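Local coordinates for protein HemO (Neisseria meningitidis, PDB 1J77) that binds heme and probably degrades it oxidatively, as a heme oxygenase of the decyclizing kind, at residues L99-C113 and A169-F183. Residues are numbered along the deposited sequence; the frame is centred on the assembly and turned at random.
Sequences LPYEAGNKAIGWLYC and AEAEAIQGAREAFAF. With HEM (protoporphyrin IX containing Fe), chain B.
Helices 104-113 and 169-183 cross at -50°, their axes only 6.2 Å apart, with Gly-109 and Gly-176 at the crossing. Neither glycine has a side chain to hold the helices apart, so the backbones touch: Gly-109 CA lies 3.1 Å from Ala-173 O in a CA-H...O contact, and Lys-106 O receives a longer one from Gly-176 CA.

Trp-110 lies flat against Ala-180, whose CA sits over its six-membered ring in a CH-pi contact; Glu-102 CB lies over the opposite face, toward its rim. Water 1 accepts from Trp-110 NE1 and donates to Glu-102 OE1 and Glu-179 OE1, bridging two nearby carboxylates. In Phe-183, chi1 (177°) sets CG opposite the backbone N and turns one ring face to Pro-100 CG, a CH-pi contact 3.5 Å from the ring centroid. Leu-99 CD2 meets the same ring at its edge.

Beside the crossing, Lys-106 bends at chi3 (105°) to bring NZ 3.2 Å from Glu-179 OE2 in a salt bridge on the syn side. Gln-175 NE2 takes the anti lone pair of this oxygen, so OE2 accepts from two donors. Asn-105 ND2 makes a nearly straight bond to Glu-172 OE1.

Toward the heme, Cys-113 SG makes a sulfur-aromatic contact over the Phe-181 ring, and both residues touch the porphyrin. Tyr-112 OH donates to O1D of a heme propionate at 2.7 Å. This glycine-mediated crossing joins two helices of the all-helical heme oxygenase fold; Tyr-112, Cys-113 and Phe-181 line its heme pocket.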
loop_
_atom_site.group_PDB
_atom_site.type_symbol
_atom_site.label_atom_id
_atom_site.label_comp_id
_atom_site.label_asym_id
_atom_site.label_seq_id
_atom_site.Cartn_x
_atom_site.Cartn_y
_atom_site.Cartn_z
ATOM N N LEU A 99 2.366 11.774 -10.706
ATOM C CA LEU A 99 1.724 10.878 -9.779
ATOM C C LEU A 99 0.215 11.016 -9.821
ATOM O O LEU A 99 -0.321 12.112 -9.963
ATOM C CB LEU A 99 2.197 11.183 -8.374
ATOM C CG LEU A 99 3.429 10.419 -7.895
ATOM C CD1 LEU A 99 3.503 10.453 -6.412
ATOM C CD2 LEU A 99 3.314 9.013 -8.335
ATOM N N PRO A 100 -0.487 9.905 -9.672
ATOM C CA PRO A 100 -1.951 9.891 -9.537
ATOM C C PRO A 100 -2.362 10.734 -8.363
ATOM O O PRO A 100 -1.642 10.769 -7.347
ATOM C CB PRO A 100 -2.263 8.415 -9.259
ATOM C CG PRO A 100 -1.059 7.669 -9.759
ATOM C CD PRO A 100 0.102 8.549 -9.631
ATOM N N TYR A 101 -3.514 11.402 -8.458
ATOM C CA TYR A 101 -4.016 12.232 -7.387
ATOM C C TYR A 101 -5.514 12.024 -7.472
ATOM O O TYR A 101 -6.284 12.897 -7.903
ATOM C CB TYR A 101 -3.601 13.686 -7.656
ATOM C CG TYR A 101 -3.741 14.668 -6.533
ATOM C CD1 TYR A 101 -2.730 14.843 -5.574
ATOM C CD2 TYR A 101 -4.835 15.501 -6.440
ATOM C CE1 TYR A 101 -2.842 15.777 -4.565
ATOM C CE2 TYR A 101 -4.938 16.415 -5.462
ATOM C CZ TYR A 101 -3.943 16.587 -4.508
ATOM O OH TYR A 101 -4.062 17.586 -3.555
ATOM N N GLU A 102 -5.942 10.872 -6.965
ATOM C CA GLU A 102 -7.306 10.440 -7.167
ATOM C C GLU A 102 -8.253 11.142 -6.196
ATOM O O GLU A 102 -7.865 11.623 -5.112
ATOM C CB GLU A 102 -7.401 8.907 -7.037
ATOM C CG GLU A 102 -8.731 8.346 -7.533
ATOM C CD GLU A 102 -9.121 8.793 -8.919
ATOM O OE1 GLU A 102 -8.668 8.091 -9.875
ATOM O OE2 GLU A 102 -9.897 9.834 -9.047
ATOM N N ALA A 103 -9.527 11.163 -6.582
ATOM C CA ALA A 103 -10.548 11.849 -5.804
ATOM C C ALA A 103 -11.844 11.057 -5.771
ATOM O O ALA A 103 -11.986 10.061 -6.486
ATOM C CB ALA A 103 -10.813 13.219 -6.429
ATOM N N GLY A 104 -12.760 11.490 -4.900
ATOM C CA GLY A 104 -14.096 10.932 -4.852
ATOM C C GLY A 104 -14.171 9.468 -4.471
ATOM O O GLY A 104 -13.434 8.990 -3.595
ATOM N N ASN A 105 -15.124 8.761 -5.075
ATOM C CA ASN A 105 -15.334 7.369 -4.741
ATOM C C ASN A 105 -14.109 6.521 -5.074
ATOM O O ASN A 105 -13.746 5.648 -4.297
ATOM C CB ASN A 105 -16.605 6.847 -5.410
ATOM C CG ASN A 105 -17.879 7.527 -4.850
ATOM O OD1 ASN A 105 -17.999 7.740 -3.655
ATOM N ND2 ASN A 105 -18.832 7.828 -5.730
ATOM N N LYS A 106 -13.491 6.791 -6.211
ATOM C CA LYS A 106 -12.309 6.023 -6.641
ATOM C C LYS A 106 -11.216 6.198 -5.591
ATOM O O LYS A 106 -10.450 5.239 -5.339
ATOM C CB LYS A 106 -11.836 6.437 -8.028
ATOM C CG LYS A 106 -12.718 5.919 -9.180
ATOM C CD LYS A 106 -12.259 6.444 -10.522
ATOM C CE LYS A 106 -11.551 5.383 -11.307
ATOM N NZ LYS A 106 -11.114 5.829 -12.678
ATOM N N ALA A 107 -11.100 7.384 -4.963
ATOM C CA ALA A 107 -10.063 7.594 -3.942
ATOM C C ALA A 107 -10.275 6.703 -2.732
ATOM O O ALA A 107 -9.335 6.331 -2.057
ATOM C CB ALA A 107 -9.937 9.104 -3.535
ATOM N N ILE A 108 -11.527 6.341 -2.445
ATOM C CA ILE A 108 -11.817 5.418 -1.346
ATOM C C ILE A 108 -11.172 4.043 -1.603
ATOM O O ILE A 108 -10.665 3.444 -0.681
ATOM C CB ILE A 108 -13.344 5.325 -1.103
ATOM C CG1 ILE A 108 -13.906 6.706 -0.778
ATOM C CG2 ILE A 108 -13.604 4.379 0.053
ATOM C CD1 ILE A 108 -15.423 6.776 -0.873
ATOM N N GLY A 109 -11.209 3.599 -2.846
ATOM C CA GLY A 109 -10.480 2.396 -3.268
ATOM C C GLY A 109 -8.968 2.446 -3.067
ATOM O O GLY A 109 -8.381 1.451 -2.640
ATOM N N TRP A 110 -8.340 3.571 -3.377
ATOM C CA TRP A 110 -6.916 3.763 -3.099
ATOM C C TRP A 110 -6.640 3.703 -1.629
ATOM O O TRP A 110 -5.629 3.151 -1.177
ATOM C CB TRP A 110 -6.355 5.078 -3.682
ATOM C CG TRP A 110 -6.238 5.083 -5.152
ATOM C CD1 TRP A 110 -7.230 5.060 -6.074
ATOM C CD2 TRP A 110 -5.020 5.136 -5.884
ATOM N NE1 TRP A 110 -6.694 5.031 -7.328
ATOM C CE2 TRP A 110 -5.336 5.126 -7.244
ATOM C CE3 TRP A 110 -3.685 5.206 -5.518
ATOM C CZ2 TRP A 110 -4.351 5.171 -8.263
ATOM C CZ3 TRP A 110 -2.720 5.253 -6.522
ATOM C CH2 TRP A 110 -3.065 5.213 -7.868
ATOM N N LEU A 111 -7.514 4.324 -0.838
ATOM C CA LEU A 111 -7.360 4.251 0.574
ATOM C C LEU A 111 -7.441 2.807 1.151
ATOM O O LEU A 111 -6.649 2.456 2.019
ATOM C CB LEU A 111 -8.392 5.185 1.253
ATOM C CG LEU A 111 -8.311 5.213 2.768
ATOM C CD1 LEU A 111 -7.034 5.658 3.303
ATOM C CD2 LEU A 111 -9.464 6.064 3.332
ATOM N N TYR A 112 -8.416 2.047 0.696
ATOM C CA TYR A 112 -8.531 0.614 1.027
ATOM C C TYR A 112 -7.207 -0.115 0.700
ATOM O O TYR A 112 -6.635 -0.803 1.569
ATOM C CB TYR A 112 -9.710 0.001 0.258
ATOM C CG TYR A 112 -9.661 -1.515 0.235
ATOM C CD1 TYR A 112 -10.039 -2.268 1.354
ATOM C CD2 TYR A 112 -9.201 -2.163 -0.887
ATOM C CE1 TYR A 112 -9.943 -3.652 1.333
ATOM C CE2 TYR A 112 -9.072 -3.558 -0.917
ATOM C CZ TYR A 112 -9.453 -4.303 0.198
ATOM O OH TYR A 112 -9.338 -5.711 0.152
ATOM N N CYS A 113 -6.669 0.110 -0.483
ATOM C CA CYS A 113 -5.438 -0.577 -0.940
ATOM C C CYS A 113 -4.290 -0.205 -0.028
ATOM O O CYS A 113 -3.586 -1.067 0.479
ATOM C CB CYS A 113 -5.178 -0.145 -2.347
ATOM S SG CYS A 113 -3.819 -0.917 -3.128
ATOM N N ALA A 169 -21.666 3.682 -5.991
ATOM C CA ALA A 169 -20.430 4.354 -5.573
ATOM C C ALA A 169 -19.409 3.299 -5.204
ATOM O O ALA A 169 -18.195 3.544 -5.330
ATOM C CB ALA A 169 -20.689 5.251 -4.393
ATOM N N GLU A 170 -19.883 2.159 -4.698
ATOM C CA GLU A 170 -18.992 1.043 -4.356
ATOM C C GLU A 170 -18.269 0.579 -5.600
ATOM O O GLU A 170 -17.085 0.269 -5.555
ATOM C CB GLU A 170 -19.776 -0.161 -3.832
ATOM C CG GLU A 170 -20.225 -0.098 -2.403
ATOM C CD GLU A 170 -20.795 -1.432 -1.944
ATOM O OE1 GLU A 170 -20.149 -2.491 -2.167
ATOM O OE2 GLU A 170 -21.900 -1.423 -1.381
ATOM N N ALA A 171 -18.990 0.470 -6.710
ATOM C CA ALA A 171 -18.380 0.036 -7.956
ATOM C C ALA A 171 -17.195 0.916 -8.338
ATOM O O ALA A 171 -16.146 0.422 -8.748
ATOM C CB ALA A 171 -19.431 -0.008 -9.099
ATOM N N GLU A 172 -17.351 2.227 -8.188
ATOM C CA GLU A 172 -16.309 3.183 -8.523
ATOM C C GLU A 172 -15.143 3.014 -7.572
ATOM O O GLU A 172 -13.979 3.006 -7.996
ATOM C CB GLU A 172 -16.867 4.602 -8.453
ATOM C CG GLU A 172 -18.049 4.783 -9.400
ATOM C CD GLU A 172 -18.696 6.155 -9.382
ATOM O OE1 GLU A 172 -18.344 7.016 -8.535
ATOM O OE2 GLU A 172 -19.597 6.362 -10.255
ATOM N N ALA A 173 -15.448 2.836 -6.302
ATOM C CA ALA A 173 -14.401 2.582 -5.294
ATOM C C ALA A 173 -13.617 1.302 -5.603
ATOM O O ALA A 173 -12.395 1.273 -5.480
ATOM C CB ALA A 173 -14.978 2.498 -3.925
ATOM N N ILE A 174 -14.322 0.227 -5.946
ATOM C CA ILE A 174 -13.629 -1.010 -6.312
ATOM C C ILE A 174 -12.750 -0.804 -7.548
ATOM O O ILE A 174 -11.594 -1.289 -7.611
ATOM C CB ILE A 174 -14.666 -2.130 -6.570
ATOM C CG1 ILE A 174 -15.299 -2.505 -5.269
ATOM C CG2 ILE A 174 -13.996 -3.336 -7.162
ATOM C CD1 ILE A 174 -16.618 -3.195 -5.504
ATOM N N GLN A 175 -13.244 -0.108 -8.550
ATOM C CA GLN A 175 -12.403 0.240 -9.683
ATOM C C GLN A 175 -11.163 1.039 -9.235
ATOM O O GLN A 175 -10.094 0.787 -9.759
ATOM C CB GLN A 175 -13.167 0.987 -10.770
ATOM C CG GLN A 175 -12.347 1.336 -11.984
ATOM C CD GLN A 175 -11.811 0.109 -12.724
ATOM O OE1 GLN A 175 -12.402 -1.000 -12.661
ATOM N NE2 GLN A 175 -10.725 0.310 -13.454
ATOM N N GLY A 176 -11.328 1.991 -8.314
ATOM C CA GLY A 176 -10.218 2.720 -7.715
ATOM C C GLY A 176 -9.177 1.754 -7.138
ATOM O O GLY A 176 -7.995 1.943 -7.373
ATOM N N ALA A 177 -9.603 0.796 -6.335
ATOM C CA ALA A 177 -8.717 -0.210 -5.740
ATOM C C ALA A 177 -7.989 -1.029 -6.827
ATOM O O ALA A 177 -6.769 -1.204 -6.755
ATOM C CB ALA A 177 -9.506 -1.135 -4.775
ATOM N N ARG A 178 -8.689 -1.399 -7.888
ATOM C CA ARG A 178 -8.036 -2.111 -9.004
ATOM C C ARG A 178 -6.900 -1.220 -9.584
ATOM O O ARG A 178 -5.789 -1.684 -9.862
ATOM C CB ARG A 178 -9.054 -2.496 -10.116
ATOM C CG ARG A 178 -10.041 -3.588 -9.716
ATOM C CD ARG A 178 -11.024 -3.999 -10.777
ATOM N NE ARG A 178 -11.716 -5.179 -10.290
ATOM C CZ ARG A 178 -12.852 -5.646 -10.771
ATOM N NH1 ARG A 178 -13.454 -5.031 -11.777
ATOM N NH2 ARG A 178 -13.378 -6.743 -10.231
ATOM N N GLU A 179 -7.203 0.062 -9.773
ATOM C CA GLU A 179 -6.256 1.016 -10.317
ATOM C C GLU A 179 -5.079 1.294 -9.395
ATOM O O GLU A 179 -3.959 1.470 -9.892
ATOM C CB GLU A 179 -6.946 2.301 -10.771
ATOM C CG GLU A 179 -7.892 2.052 -11.949
ATOM C CD GLU A 179 -8.727 3.243 -12.352
ATOM O OE1 GLU A 179 -8.335 4.379 -12.035
ATOM O OE2 GLU A 179 -9.729 3.022 -13.059
ATOM N N ALA A 180 -5.287 1.281 -8.075
ATOM C CA ALA A 180 -4.194 1.469 -7.072
ATOM C C ALA A 180 -3.223 0.294 -7.152
ATOM O O ALA A 180 -2.016 0.504 -7.225
ATOM C CB ALA A 180 -4.731 1.585 -5.741
ATOM N N PHE A 181 -3.770 -0.918 -7.216
ATOM C CA PHE A 181 -2.902 -2.089 -7.375
ATOM C C PHE A 181 -2.167 -2.047 -8.677
ATOM O O PHE A 181 -0.989 -2.406 -8.736
ATOM C CB PHE A 181 -3.676 -3.411 -7.272
ATOM C CG PHE A 181 -4.037 -3.863 -5.858
ATOM C CD1 PHE A 181 -5.385 -4.022 -5.481
ATOM C CD2 PHE A 181 -3.064 -4.166 -4.906
ATOM C CE1 PHE A 181 -5.718 -4.476 -4.233
ATOM C CE2 PHE A 181 -3.419 -4.640 -3.669
ATOM C CZ PHE A 181 -4.766 -4.764 -3.315
ATOM N N ALA A 182 -2.842 -1.647 -9.766
ATOM C CA ALA A 182 -2.161 -1.597 -11.046
ATOM C C ALA A 182 -1.044 -0.592 -11.058
ATOM O O ALA A 182 0.014 -0.844 -11.596
ATOM C CB ALA A 182 -3.116 -1.295 -12.139
ATOM N N PHE A 183 -1.282 0.576 -10.463
ATOM C CA PHE A 183 -0.252 1.593 -10.336
ATOM C C PHE A 183 0.951 1.086 -9.517
ATOM O O PHE A 183 2.087 1.319 -9.901
ATOM C CB PHE A 183 -0.837 2.874 -9.733
ATOM C CG PHE A 183 0.188 3.974 -9.487
ATOM C CD1 PHE A 183 0.820 4.594 -10.555
ATOM C CD2 PHE A 183 0.593 4.305 -8.208
ATOM C CE1 PHE A 183 1.721 5.555 -10.346
ATOM C CE2 PHE A 183 1.529 5.308 -8.009
ATOM C CZ PHE A 183 2.089 5.906 -9.097
HETATM C CHA HEM B . -3.932 -8.205 2.976
HETATM C CHB HEM B . 0.310 -10.400 2.178
HETATM C CHC HEM B . 1.754 -6.593 -0.511
HETATM C CHD HEM B . -2.692 -4.636 -0.094
HETATM C C1A HEM B . -2.875 -9.078 3.070
HETATM C C2A HEM B . -2.790 -10.252 3.968
HETATM C C3A HEM B . -1.616 -10.831 3.723
HETATM C C4A HEM B . -0.919 -10.090 2.682
HETATM C CMA HEM B . -1.076 -12.103 4.423
HETATM C CAA HEM B . -3.795 -10.733 5.054
HETATM C CBA HEM B . -3.360 -10.165 6.405
HETATM C CGA HEM B . -4.368 -10.461 7.499
HETATM O O1A HEM B . -5.548 -10.768 7.159
HETATM O O2A HEM B . -3.966 -10.406 8.700
HETATM C C1B HEM B . 1.087 -9.568 1.386
HETATM C C2B HEM B . 2.442 -9.833 0.988
HETATM C C3B HEM B . 2.848 -8.793 0.206
HETATM C C4B HEM B . 1.757 -7.821 0.171
HETATM C CMB HEM B . 3.187 -11.118 1.433
HETATM C CAB HEM B . 4.223 -8.566 -0.425
HETATM C CBB HEM B . 4.954 -9.577 -0.881
HETATM C C1C HEM B . 0.698 -5.723 -0.575
HETATM C C2C HEM B . 0.716 -4.402 -1.202
HETATM C C3C HEM B . -0.527 -3.902 -1.134
HETATM C C4C HEM B . -1.358 -4.799 -0.378
HETATM C CMC HEM B . 1.939 -3.823 -1.928
HETATM C CAC HEM B . -1.045 -2.572 -1.665
HETATM C CBC HEM B . -0.370 -1.934 -2.616
HETATM C C1D HEM B . -3.390 -5.438 0.753
HETATM C C2D HEM B . -4.761 -5.172 1.106
HETATM C C3D HEM B . -5.166 -6.274 2.033
HETATM C C4D HEM B . -3.984 -7.092 2.162
HETATM C CMD HEM B . -5.604 -4.000 0.600
HETATM C CAD HEM B . -6.493 -6.466 2.769
HETATM C CBD HEM B . -7.297 -7.612 2.233
HETATM C CGD HEM B . -8.598 -7.559 3.003
HETATM O O1D HEM B . -9.511 -6.826 2.552
HETATM O O2D HEM B . -8.737 -8.299 4.025
HETATM N NA HEM B . -1.720 -9.018 2.327
HETATM N NB HEM B . 0.689 -8.357 0.838
HETATM N NC HEM B . -0.563 -5.897 -0.086
HETATM N ND HEM B . -2.926 -6.599 1.386
HETATM FE FE HEM B . -1.183 -7.527 1.038
HETATM O O HOH W 1 -8.263 5.405 -9.798
HETATM O O HOH W 2 -0.533 -6.496 2.563
#